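Local coordinates for G protein coupled receptor (Arabidopsis thaliana, PDB 3T33) that belongs to the LanC-like protein family, binds a zinc ion and may play a role in abscisic acid signalling, at residues L170-A175 with Y222-K227; K93-Q96 with N100-D103; T297-A302 with F343-R348. All blocks are in the same frame, centred on the assembly; numbering follows the deposited sequence.

Overall arrangement
The three contacts lie in series along a single chain whose regular secondary structure is all helix, and none touches another. Interactions 1 and 2 sit on opposite sides of the chain's centre, their centres 33 Å apart; interaction 3 is 23 Å from interaction 1 and 27 Å from interaction 2, centre to centre, and its nearest atoms come within about 9 Å of each. Interaction 1 joins two loops near the zinc held by C288, C333 and H334, the side chain of W224 being about 10 Å from the metal. Interactions 2 and 3, which pack helix on helix, are away from it. Y413, near the C-terminus, touches L170 of interaction 1 and hydrogen-bonds T297 of interaction 3.

Interaction 1 of 3, residues L170-A175 with Y222-K227; sequences LLYGRA and YEWHGK
The rings of Y172 and W224 lie nearly parallel, their planes 19° apart, but they are slid past each other until they hardly overlap, and the centroids of the phenol and of the six-membered indole ring are 5.8 Å apart. Contact is therefore made by one corner of each: Y172 CD2 comes to 3.4 Å from W224 CZ2, and Y172 CE2 follows at 3.8 Å from the same carbon. One face of the phenol receives CB of the preceding L171 near its rim. Against one face of the indole lies the imidazole of H225, with its CD2 3.6 Å above the plane, and H234 also stacks on W224. A chi1 of -175° sends the W224 indole out from the loop toward Y172. The loop itself is closed by paired backbone bonds, W224 N to K227 O and K227 N to W224 O, each 2.9 Å. On the other side, E169 OE1 accepts from Y172 N just ahead of G173, the N-cap of helix 174-188. The arrangement is a surface meeting of a type I' turn, W224 to K227, with a helix-entry loop, at the zinc-bearing region of a LanC-like alpha/alpha toroid.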
# COMPACT_ATOMS: atom_id res chain seq x y z
N LEU A 170 4.98 -7.17 -8.77
CA LEU A 170 4.66 -5.73 -8.59
C LEU A 170 5.89 -4.95 -8.35
O LEU A 170 5.98 -3.85 -8.79
CB LEU A 170 3.72 -5.46 -7.39
CG LEU A 170 2.51 -4.49 -7.38
CD1 LEU A 170 2.39 -3.79 -6.00
CD2 LEU A 170 2.45 -3.54 -8.48
N LEU A 171 6.83 -5.48 -7.60
CA LEU A 171 8.01 -4.69 -7.27
C LEU A 171 9.00 -4.50 -8.44
O LEU A 171 9.57 -3.40 -8.60
CB LEU A 171 8.67 -5.21 -6.01
CG LEU A 171 8.27 -4.46 -4.74
CD1 LEU A 171 6.81 -4.33 -4.57
CD2 LEU A 171 8.88 -5.00 -3.48
N TYR A 172 9.12 -5.51 -9.31
CA TYR A 172 10.16 -5.48 -10.42
C TYR A 172 9.63 -5.77 -11.82
O TYR A 172 10.24 -5.40 -12.81
CB TYR A 172 11.40 -6.34 -10.07
CG TYR A 172 12.10 -5.87 -8.78
CD1 TYR A 172 12.73 -4.61 -8.70
CD2 TYR A 172 12.12 -6.67 -7.65
CE1 TYR A 172 13.35 -4.19 -7.54
CE2 TYR A 172 12.75 -6.24 -6.47
CZ TYR A 172 13.34 -5.01 -6.43
OH TYR A 172 13.94 -4.61 -5.26
N GLY A 173 8.42 -6.30 -11.89
CA GLY A 173 7.84 -6.76 -13.11
C GLY A 173 6.78 -5.91 -13.73
O GLY A 173 6.58 -4.74 -13.41
N ARG A 174 6.13 -6.54 -14.68
CA ARG A 174 5.16 -5.93 -15.51
C ARG A 174 3.92 -5.43 -14.73
O ARG A 174 3.39 -4.41 -15.08
CB ARG A 174 4.72 -6.94 -16.62
CG ARG A 174 5.59 -6.89 -17.92
CD ARG A 174 5.21 -8.01 -18.96
NE ARG A 174 6.11 -9.14 -18.83
CZ ARG A 174 7.22 -9.30 -19.53
NH1 ARG A 174 7.55 -8.42 -20.45
NH2 ARG A 174 8.01 -10.32 -19.28
N ALA A 175 3.42 -6.15 -13.73
CA ALA A 175 2.27 -5.65 -12.98
C ALA A 175 2.65 -4.25 -12.42
O ALA A 175 1.87 -3.30 -12.53
CB ALA A 175 1.86 -6.62 -11.85
N TYR A 222 2.88 -17.63 -11.74
CA TYR A 222 4.04 -16.80 -11.98
C TYR A 222 5.12 -17.21 -11.03
O TYR A 222 4.87 -17.85 -10.02
CB TYR A 222 3.72 -15.28 -11.76
CG TYR A 222 2.60 -14.86 -12.65
CD1 TYR A 222 2.84 -14.54 -13.94
CD2 TYR A 222 1.28 -14.89 -12.21
CE1 TYR A 222 1.81 -14.17 -14.79
CE2 TYR A 222 0.24 -14.57 -13.06
CZ TYR A 222 0.51 -14.19 -14.35
OH TYR A 222 -0.52 -13.86 -15.25
N GLU A 223 6.31 -16.75 -11.34
CA GLU A 223 7.45 -17.06 -10.56
C GLU A 223 8.29 -15.82 -10.51
O GLU A 223 8.44 -15.10 -11.52
CB GLU A 223 8.27 -18.12 -11.29
CG GLU A 223 7.70 -19.55 -11.16
CD GLU A 223 8.55 -20.65 -11.91
OE1 GLU A 223 9.73 -20.35 -12.32
OE2 GLU A 223 8.02 -21.80 -12.06
N TRP A 224 8.85 -15.58 -9.34
CA TRP A 224 9.86 -14.56 -9.23
C TRP A 224 10.99 -15.15 -8.44
O TRP A 224 10.73 -15.77 -7.42
CB TRP A 224 9.30 -13.30 -8.55
CG TRP A 224 10.28 -12.24 -8.54
CD1 TRP A 224 10.72 -11.52 -9.62
CD2 TRP A 224 10.98 -11.73 -7.40
NE1 TRP A 224 11.68 -10.60 -9.22
CE2 TRP A 224 11.84 -10.69 -7.87
CE3 TRP A 224 10.98 -12.03 -6.05
CZ2 TRP A 224 12.69 -9.98 -7.02
CZ3 TRP A 224 11.85 -11.32 -5.19
CH2 TRP A 224 12.68 -10.31 -5.69
N HIS A 225 12.23 -14.98 -8.88
CA HIS A 225 13.38 -15.64 -8.20
C HIS A 225 13.14 -17.17 -8.13
O HIS A 225 13.37 -17.82 -7.09
CB HIS A 225 13.50 -15.08 -6.78
CG HIS A 225 14.31 -13.84 -6.70
ND1 HIS A 225 14.77 -13.32 -5.50
CD2 HIS A 225 14.77 -13.01 -7.68
CE1 HIS A 225 15.48 -12.23 -5.74
NE2 HIS A 225 15.49 -12.01 -7.05
N GLY A 226 12.61 -17.72 -9.23
CA GLY A 226 12.17 -19.12 -9.25
C GLY A 226 11.11 -19.57 -8.24
O GLY A 226 10.72 -20.75 -8.25
N LYS A 227 10.63 -18.65 -7.39
CA LYS A 227 9.54 -18.91 -6.40
C LYS A 227 8.09 -18.57 -6.85
O LYS A 227 7.84 -17.58 -7.55
CB LYS A 227 9.82 -18.19 -5.09
CG LYS A 227 10.55 -19.00 -4.02
CD LYS A 227 11.61 -18.17 -3.29
CE LYS A 227 11.89 -18.71 -1.89
NZ LYS A 227 10.71 -18.53 -0.95

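Interaction 2 of 3, residues K93-Q96 with N100-D103; sequences KSYQ and NEDD
Y95 lies alongside the start of the next helix and meets D103, N100 and E101 in turn from CB outward. Its CB rests 3.8 Å from D103 CB and 3.9 Å from N100 O. With CG anti to the backbone N (chi1 160°), the ring is carried past the backbone of N100, whose same carbonyl O approaches CD1 to 3.5 Å at the ring edge, near the ring plane. Further along, CE1 meets the carboxylate of E101, both of whose oxygens are 4.1 Å from that carbon; the E101 chain bends at chi2, bringing its carboxylate back to CE1, obliquely to the ring, and the two planes stand 68° apart. These pairs close a tight helical hairpin, in which helix 84-98 of the inner layer of the alpha/alpha toroid turns directly into helix 101-118 of the outer layer. T98 OG1 spans the turn, bonding both S94 O and N100 N. N100 is the N-cap of the second helix: its OD1 accepts from D102 N at 3.2 Å, with the donor 38° out of the carbonyl plane, while its backbone O takes the N-H of D103. Deeper in, S94 OG donates to D103 OD2 at 2.5 Å, a very short separation whose exact value is doubtful. The other oxygen, D103 OD1, forms a salt bridge with K60, which together with the nearby helix start would favour a charged carboxylate.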
# COMPACT_ATOMS: atom_id res chain seq x y z
N LYS A 93 1.20 13.49 -0.71
CA LYS A 93 0.06 13.11 0.11
C LYS A 93 -0.29 14.25 1.09
O LYS A 93 -1.47 14.55 1.37
CB LYS A 93 0.45 11.88 0.91
CG LYS A 93 -0.56 11.50 1.94
CD LYS A 93 -1.50 10.39 1.45
CE LYS A 93 -2.77 10.90 1.06
NZ LYS A 93 -3.55 9.84 0.34
N SER A 94 0.73 14.90 1.60
CA SER A 94 0.53 16.01 2.51
C SER A 94 -0.06 17.20 1.80
O SER A 94 -0.90 17.93 2.33
CB SER A 94 1.85 16.42 3.10
OG SER A 94 1.64 17.45 4.03
N TYR A 95 0.41 17.45 0.60
CA TYR A 95 -0.23 18.46 -0.17
C TYR A 95 -1.72 18.08 -0.40
O TYR A 95 -2.59 18.94 -0.34
CB TYR A 95 0.53 18.66 -1.51
CG TYR A 95 -0.31 19.33 -2.54
CD1 TYR A 95 -0.66 20.69 -2.41
CD2 TYR A 95 -0.83 18.60 -3.59
CE1 TYR A 95 -1.52 21.30 -3.35
CE2 TYR A 95 -1.65 19.17 -4.52
CZ TYR A 95 -1.99 20.52 -4.41
OH TYR A 95 -2.82 21.06 -5.36
N GLN A 96 -2.01 16.82 -0.73
CA GLN A 96 -3.37 16.42 -1.09
C GLN A 96 -4.32 16.68 0.10
O GLN A 96 -5.51 16.95 -0.09
CB GLN A 96 -3.43 14.93 -1.39
CG GLN A 96 -3.12 14.47 -2.81
CD GLN A 96 -3.51 12.94 -3.00
OE1 GLN A 96 -3.14 12.07 -2.17
NE2 GLN A 96 -4.27 12.63 -4.08
N ASN A 100 -1.14 22.62 1.25
CA ASN A 100 0.10 23.42 1.36
C ASN A 100 0.94 23.32 0.05
O ASN A 100 1.53 22.26 -0.24
CB ASN A 100 0.91 22.87 2.55
CG ASN A 100 2.02 23.81 3.05
OD1 ASN A 100 2.47 24.72 2.35
ND2 ASN A 100 2.46 23.56 4.29
N GLU A 101 0.99 24.41 -0.74
CA GLU A 101 1.66 24.41 -2.04
C GLU A 101 3.15 24.29 -1.85
O GLU A 101 3.85 23.88 -2.77
CB GLU A 101 1.33 25.62 -2.95
CG GLU A 101 -0.20 26.07 -3.05
CD GLU A 101 -1.10 25.33 -4.11
OE1 GLU A 101 -0.58 24.84 -5.17
OE2 GLU A 101 -2.35 25.28 -3.88
N ASP A 102 3.65 24.59 -0.66
CA ASP A 102 5.08 24.36 -0.43
C ASP A 102 5.42 22.86 -0.40
O ASP A 102 6.57 22.47 -0.72
CB ASP A 102 5.59 25.04 0.85
CG ASP A 102 5.57 26.59 0.76
OD1 ASP A 102 5.50 27.17 -0.37
OD2 ASP A 102 5.60 27.23 1.85
N ASP A 103 4.45 22.05 0.03
CA ASP A 103 4.59 20.59 0.03
C ASP A 103 4.73 20.11 -1.45
O ASP A 103 5.54 19.28 -1.74
CB ASP A 103 3.39 19.87 0.71
CG ASP A 103 3.50 19.79 2.25
OD1 ASP A 103 4.59 20.00 2.83
OD2 ASP A 103 2.47 19.51 2.91

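Interaction 3 of 3, residues T297-A302 with F343-R348; sequences TLVKAA and FLSLYR
V299 is wedged against S345 and L346. Both of its methyls touch the serine hydroxyl, CG1 more closely, at 3.2 Å from S345 OG against 3.7 Å for CG2. CG1 also lies 3.6 Å from the backbone S345 O, so this branch packs tightly against polar atoms without any hydrogen bond. CG2 in addition makes the apolar contact, 3.9 Å from L346 CD2. The CA atoms of V299 and L346 are 6.7 Å apart, with the small S345 side chain facing V299. Helices 291-305 and 336-350 run in the same general sense, as neighbours in the inner ring of the LanC-like alpha/alpha toroid; helix 308-324 lies between them in sequence. The chi1 of S345 (-155°) swings OG away from its backbone N and into the interface, and its polar need is met by E414 OE2 of the C-terminal tail. Toward the flank of R348 the packing thins. R348 NH2 comes no nearer to segment 297-302 than 4.6 Å, at V299 CG1, and forms a salt bridge with E414 OE2, the oxygen that also bonds S345 OG. K300, partly exposed, packs instead on N241 and H245, whereas on the buried flank L346 also touches Y355 of helix 353-375.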
# COMPACT_ATOMS: atom_id res chain seq x y z
N THR A 297 -6.38 -7.26 -1.84
CA THR A 297 -6.75 -7.74 -3.17
C THR A 297 -8.17 -8.30 -3.17
O THR A 297 -8.92 -8.08 -4.11
CB THR A 297 -5.80 -8.84 -3.63
OG1 THR A 297 -4.45 -8.41 -3.43
CG2 THR A 297 -6.01 -9.16 -5.08
N LEU A 298 -8.53 -9.05 -2.15
CA LEU A 298 -9.93 -9.57 -2.08
C LEU A 298 -10.92 -8.39 -1.92
O LEU A 298 -11.98 -8.38 -2.52
CB LEU A 298 -10.08 -10.58 -0.95
CG LEU A 298 -9.27 -11.84 -1.28
CD1 LEU A 298 -9.29 -12.75 -0.11
CD2 LEU A 298 -9.91 -12.52 -2.52
N VAL A 299 -10.53 -7.36 -1.20
CA VAL A 299 -11.44 -6.21 -1.09
C VAL A 299 -11.74 -5.71 -2.45
O VAL A 299 -12.92 -5.45 -2.77
CB VAL A 299 -10.91 -5.05 -0.18
CG1 VAL A 299 -11.63 -3.70 -0.50
CG2 VAL A 299 -11.09 -5.41 1.26
N LYS A 300 -10.69 -5.58 -3.28
CA LYS A 300 -10.86 -5.12 -4.68
C LYS A 300 -11.69 -6.15 -5.49
O LYS A 300 -12.61 -5.81 -6.21
CB LYS A 300 -9.50 -4.85 -5.35
CG LYS A 300 -9.57 -4.57 -6.81
CD LYS A 300 -10.20 -3.24 -7.09
CE LYS A 300 -10.25 -3.01 -8.53
NZ LYS A 300 -11.14 -1.84 -8.89
N ALA A 301 -11.37 -7.42 -5.36
CA ALA A 301 -12.23 -8.43 -6.03
C ALA A 301 -13.68 -8.19 -5.59
O ALA A 301 -14.59 -8.08 -6.42
CB ALA A 301 -11.79 -9.81 -5.67
N ALA A 302 -13.89 -8.03 -4.29
CA ALA A 302 -15.23 -7.85 -3.78
C ALA A 302 -15.94 -6.68 -4.41
O ALA A 302 -17.11 -6.81 -4.72
CB ALA A 302 -15.22 -7.69 -2.27
N PHE A 343 -7.82 -2.53 7.48
CA PHE A 343 -9.08 -2.07 8.07
C PHE A 343 -9.75 -0.95 7.33
O PHE A 343 -10.94 -0.97 7.12
CB PHE A 343 -8.87 -1.78 9.56
CG PHE A 343 -8.15 -2.90 10.25
CD1 PHE A 343 -8.64 -4.20 10.13
CD2 PHE A 343 -6.98 -2.68 10.96
CE1 PHE A 343 -8.00 -5.26 10.78
CE2 PHE A 343 -6.33 -3.70 11.61
CZ PHE A 343 -6.82 -5.01 11.50
N LEU A 344 -8.97 0.03 6.91
CA LEU A 344 -9.41 1.08 6.00
C LEU A 344 -9.99 0.52 4.74
O LEU A 344 -10.99 1.04 4.24
CB LEU A 344 -8.24 1.97 5.60
CG LEU A 344 -7.76 2.75 6.80
CD1 LEU A 344 -6.49 3.57 6.40
CD2 LEU A 344 -8.85 3.68 7.38
N SER A 345 -9.43 -0.54 4.22
CA SER A 345 -9.97 -1.09 3.00
C SER A 345 -11.35 -1.74 3.23
O SER A 345 -12.23 -1.68 2.38
CB SER A 345 -9.00 -2.14 2.37
OG SER A 345 -9.23 -2.24 0.94
N LEU A 346 -11.50 -2.39 4.38
CA LEU A 346 -12.73 -3.14 4.71
C LEU A 346 -13.84 -2.10 5.02
O LEU A 346 -15.00 -2.21 4.57
CB LEU A 346 -12.46 -4.07 5.90
CG LEU A 346 -11.72 -5.33 5.45
CD1 LEU A 346 -11.07 -6.04 6.60
CD2 LEU A 346 -12.72 -6.23 4.74
N TYR A 347 -13.40 -1.01 5.63
CA TYR A 347 -14.27 0.12 5.91
C TYR A 347 -14.73 0.80 4.66
O TYR A 347 -15.91 1.06 4.53
CB TYR A 347 -13.55 1.13 6.83
CG TYR A 347 -14.38 2.35 7.16
CD1 TYR A 347 -15.66 2.25 7.80
CD2 TYR A 347 -13.91 3.64 6.85
CE1 TYR A 347 -16.40 3.40 8.12
CE2 TYR A 347 -14.65 4.80 7.18
CZ TYR A 347 -15.88 4.65 7.82
OH TYR A 347 -16.60 5.79 8.10
N ARG A 348 -13.83 1.08 3.71
CA ARG A 348 -14.28 1.58 2.43
C ARG A 348 -15.31 0.66 1.79
O ARG A 348 -16.28 1.14 1.22
CB ARG A 348 -13.14 1.76 1.45
CG ARG A 348 -12.03 2.77 1.83
CD ARG A 348 -11.20 3.17 0.56
NE ARG A 348 -10.36 2.05 0.17
CZ ARG A 348 -10.48 1.40 -0.97
NH1 ARG A 348 -11.34 1.79 -1.88
NH2 ARG A 348 -9.69 0.37 -1.20